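Side-chain contact in short chain dehydrogenase (A0QTM2 homolog) (Mycobacterium thermoresistibile, PDB 3SC4), which probably catalyses an NAD(P)-dependent oxidation or reduction: residues R217-E222 / L244-L249. Residues are numbered along the deposited sequence; the frame is centred on the assembly and turned at random.
Sequences RSRKPE and LCEDVL
R219 and E246 form a buried salt bridge, and this single pair makes the contact. R219 NH1 donates to E246 OE2 at 2.8 Å. The bond is somewhat bent, with an N-H...O angle of 150°. OE2 accepts through its anti lone pair, the one directed away from OE1. It sits at the edge of the guanidinium, slightly tilted out of that plane. The carboxylate and guanidinium planes are 63° apart, and the two groups meet through one nitrogen and one oxygen and not as a flat two-bond pair.

R219 reaches across with its chain extended from CG to NE. E246 starts from the first turn of helix 245-252. The bend at its second torsion (chi2 88°) turns the carboxylate aside, so that OE2 lies next to NH1 while CG stays close to it. The bridge draws the neighbouring carbons in: E246 CG lies 3.3 Å from R219 NH1, and R219 CD lies 3.5 Å from E246 OE2. Apolar packing is slight. The backbones stay well apart, with the CA atoms of R219 and E246 separated by 10.4 Å.

Both polar groups have further partners. R219 NE makes a salt bridge to D261 OD1, and NH2 bonds to N278 OD1. E246 OE1 accepts from the backbone N of R197.

The contact joins the loop ahead of helix 222-232 to the helix that follows strand 242-244, the last strand of the parallel Rossmann-type sheet. Two acidic side chains, D261 and E246, meet different nitrogens of one buried guanidinium. They probably offset its charge, and the arginine in turn would favour the ionised form of E246. With E246 held through both oxygens and R219 through all three nitrogens, rotation of either group would cost several polar contacts.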
loop_
_atom_site.group_PDB
_atom_site.type_symbol
_atom_site.label_atom_id
_atom_site.label_comp_id
_atom_site.label_asym_id
_atom_site.label_seq_id
_atom_site.Cartn_x
_atom_site.Cartn_y
_atom_site.Cartn_z
ATOM N N ARG B 217 23.724 -19.886 0.165
ATOM C CA ARG B 217 22.300 -19.935 -0.117
ATOM C C ARG B 217 21.806 -18.778 -0.992
ATOM O O ARG B 217 20.622 -18.652 -1.202
ATOM C CB ARG B 217 21.511 -19.947 1.208
ATOM C CG ARG B 217 21.933 -21.057 2.213
ATOM C CD ARG B 217 20.751 -21.515 3.100
ATOM N NE ARG B 217 20.010 -22.634 2.504
ATOM C CZ ARG B 217 18.687 -22.819 2.571
ATOM N NH1 ARG B 217 17.885 -21.966 3.195
ATOM N NH2 ARG B 217 18.146 -23.876 1.982
ATOM N N SER B 218 22.712 -17.942 -1.495
ATOM C CA SER B 218 22.343 -16.677 -2.135
ATOM C C SER B 218 22.814 -16.601 -3.575
ATOM O O SER B 218 23.587 -17.440 -4.034
ATOM C CB SER B 218 22.942 -15.501 -1.362
ATOM O OG SER B 218 22.451 -15.459 -0.040
ATOM N N ARG B 219 22.344 -15.584 -4.284
ATOM C CA ARG B 219 22.797 -15.309 -5.652
ATOM C C ARG B 219 23.410 -13.916 -5.750
ATOM O O ARG B 219 23.206 -13.066 -4.871
ATOM C CB ARG B 219 21.661 -15.479 -6.674
ATOM C CG ARG B 219 21.350 -16.939 -6.983
ATOM C CD ARG B 219 20.342 -17.135 -8.117
ATOM N NE ARG B 219 20.410 -18.517 -8.582
ATOM C CZ ARG B 219 19.383 -19.353 -8.741
ATOM N NH1 ARG B 219 18.126 -18.978 -8.548
ATOM N NH2 ARG B 219 19.627 -20.588 -9.140
ATOM N N LYS B 220 24.162 -13.709 -6.828
ATOM C CA LYS B 220 24.855 -12.443 -7.090
ATOM C C LYS B 220 23.918 -11.359 -7.648
ATOM O O LYS B 220 22.882 -11.661 -8.222
ATOM C CB LYS B 220 26.037 -12.670 -8.050
ATOM C CG LYS B 220 27.086 -13.654 -7.535
ATOM C CD LYS B 220 28.372 -13.642 -8.371
ATOM C CE LYS B 220 28.321 -14.617 -9.585
ATOM N NZ LYS B 220 29.428 -14.357 -10.620
ATOM N N PRO B 221 24.284 -10.081 -7.474
ATOM C CA PRO B 221 23.409 -8.999 -7.938
ATOM C C PRO B 221 23.181 -9.007 -9.435
ATOM O O PRO B 221 22.180 -8.479 -9.914
ATOM C CB PRO B 221 24.139 -7.720 -7.514
ATOM C CG PRO B 221 25.419 -8.146 -6.904
ATOM C CD PRO B 221 25.399 -9.588 -6.644
ATOM N N GLU B 222 24.107 -9.616 -10.160
ATOM C CA GLU B 222 23.962 -9.816 -11.600
ATOM C C GLU B 222 22.661 -10.515 -11.973
ATOM O O GLU B 222 22.132 -10.253 -13.017
ATOM C CB GLU B 222 25.161 -10.596 -12.160
ATOM C CG GLU B 222 26.424 -9.727 -12.390
ATOM C CD GLU B 222 27.334 -9.549 -11.144
ATOM O OE1 GLU B 222 26.970 -9.947 -10.011
ATOM O OE2 GLU B 222 28.443 -8.997 -11.325
ATOM N N LEU B 244 9.677 -12.316 -11.848
ATOM C CA LEU B 244 10.772 -12.880 -11.061
ATOM C C LEU B 244 12.062 -12.974 -11.906
ATOM O O LEU B 244 12.002 -13.393 -13.042
ATOM C CB LEU B 244 10.379 -14.280 -10.595
ATOM C CG LEU B 244 9.243 -14.358 -9.578
ATOM C CD1 LEU B 244 8.862 -15.816 -9.273
ATOM C CD2 LEU B 244 9.642 -13.626 -8.322
ATOM N N CYS B 245 13.226 -12.630 -11.352
ATOM C CA CYS B 245 14.442 -12.558 -12.162
ATOM C C CYS B 245 14.742 -13.866 -12.923
ATOM O O CYS B 245 14.839 -13.894 -14.153
ATOM C CB CYS B 245 15.640 -12.180 -11.294
ATOM S SG CYS B 245 15.538 -10.501 -10.613
ATOM N N GLU B 246 14.869 -14.950 -12.177
ATOM C CA GLU B 246 15.245 -16.212 -12.762
ATOM C C GLU B 246 14.277 -16.626 -13.886
ATOM O O GLU B 246 14.707 -17.036 -14.965
ATOM C CB GLU B 246 15.325 -17.282 -11.682
ATOM C CG GLU B 246 16.524 -17.132 -10.758
ATOM C CD GLU B 246 16.269 -16.221 -9.568
ATOM O OE1 GLU B 246 15.425 -15.294 -9.666
ATOM O OE2 GLU B 246 16.955 -16.424 -8.539
ATOM N N ASP B 247 12.983 -16.465 -13.655
ATOM C CA ASP B 247 11.988 -16.785 -14.681
ATOM C C ASP B 247 12.204 -15.956 -15.957
ATOM O O ASP B 247 12.148 -16.473 -17.063
ATOM C CB ASP B 247 10.563 -16.593 -14.143
ATOM C CG ASP B 247 10.314 -17.376 -12.877
ATOM O OD1 ASP B 247 11.198 -17.388 -12.000
ATOM O OD2 ASP B 247 9.235 -17.982 -12.734
ATOM N N VAL B 248 12.443 -14.665 -15.792
ATOM C CA VAL B 248 12.661 -13.785 -16.924
ATOM C C VAL B 248 13.871 -14.264 -17.715
ATOM O O VAL B 248 13.854 -14.298 -18.966
ATOM C CB VAL B 248 12.855 -12.333 -16.450
ATOM C CG1 VAL B 248 13.424 -11.461 -17.557
ATOM C CG2 VAL B 248 11.536 -11.794 -15.964
ATOM N N LEU B 249 14.907 -14.659 -16.982
ATOM C CA LEU B 249 16.143 -15.091 -17.608
ATOM C C LEU B 249 15.970 -16.378 -18.430
ATOM O O LEU B 249 16.416 -16.424 -19.562
ATOM C CB LEU B 249 17.265 -15.200 -16.575
ATOM C CG LEU B 249 17.791 -13.809 -16.128
ATOM C CD1 LEU B 249 18.580 -13.913 -14.831
ATOM C CD2 LEU B 249 18.635 -13.104 -17.227
#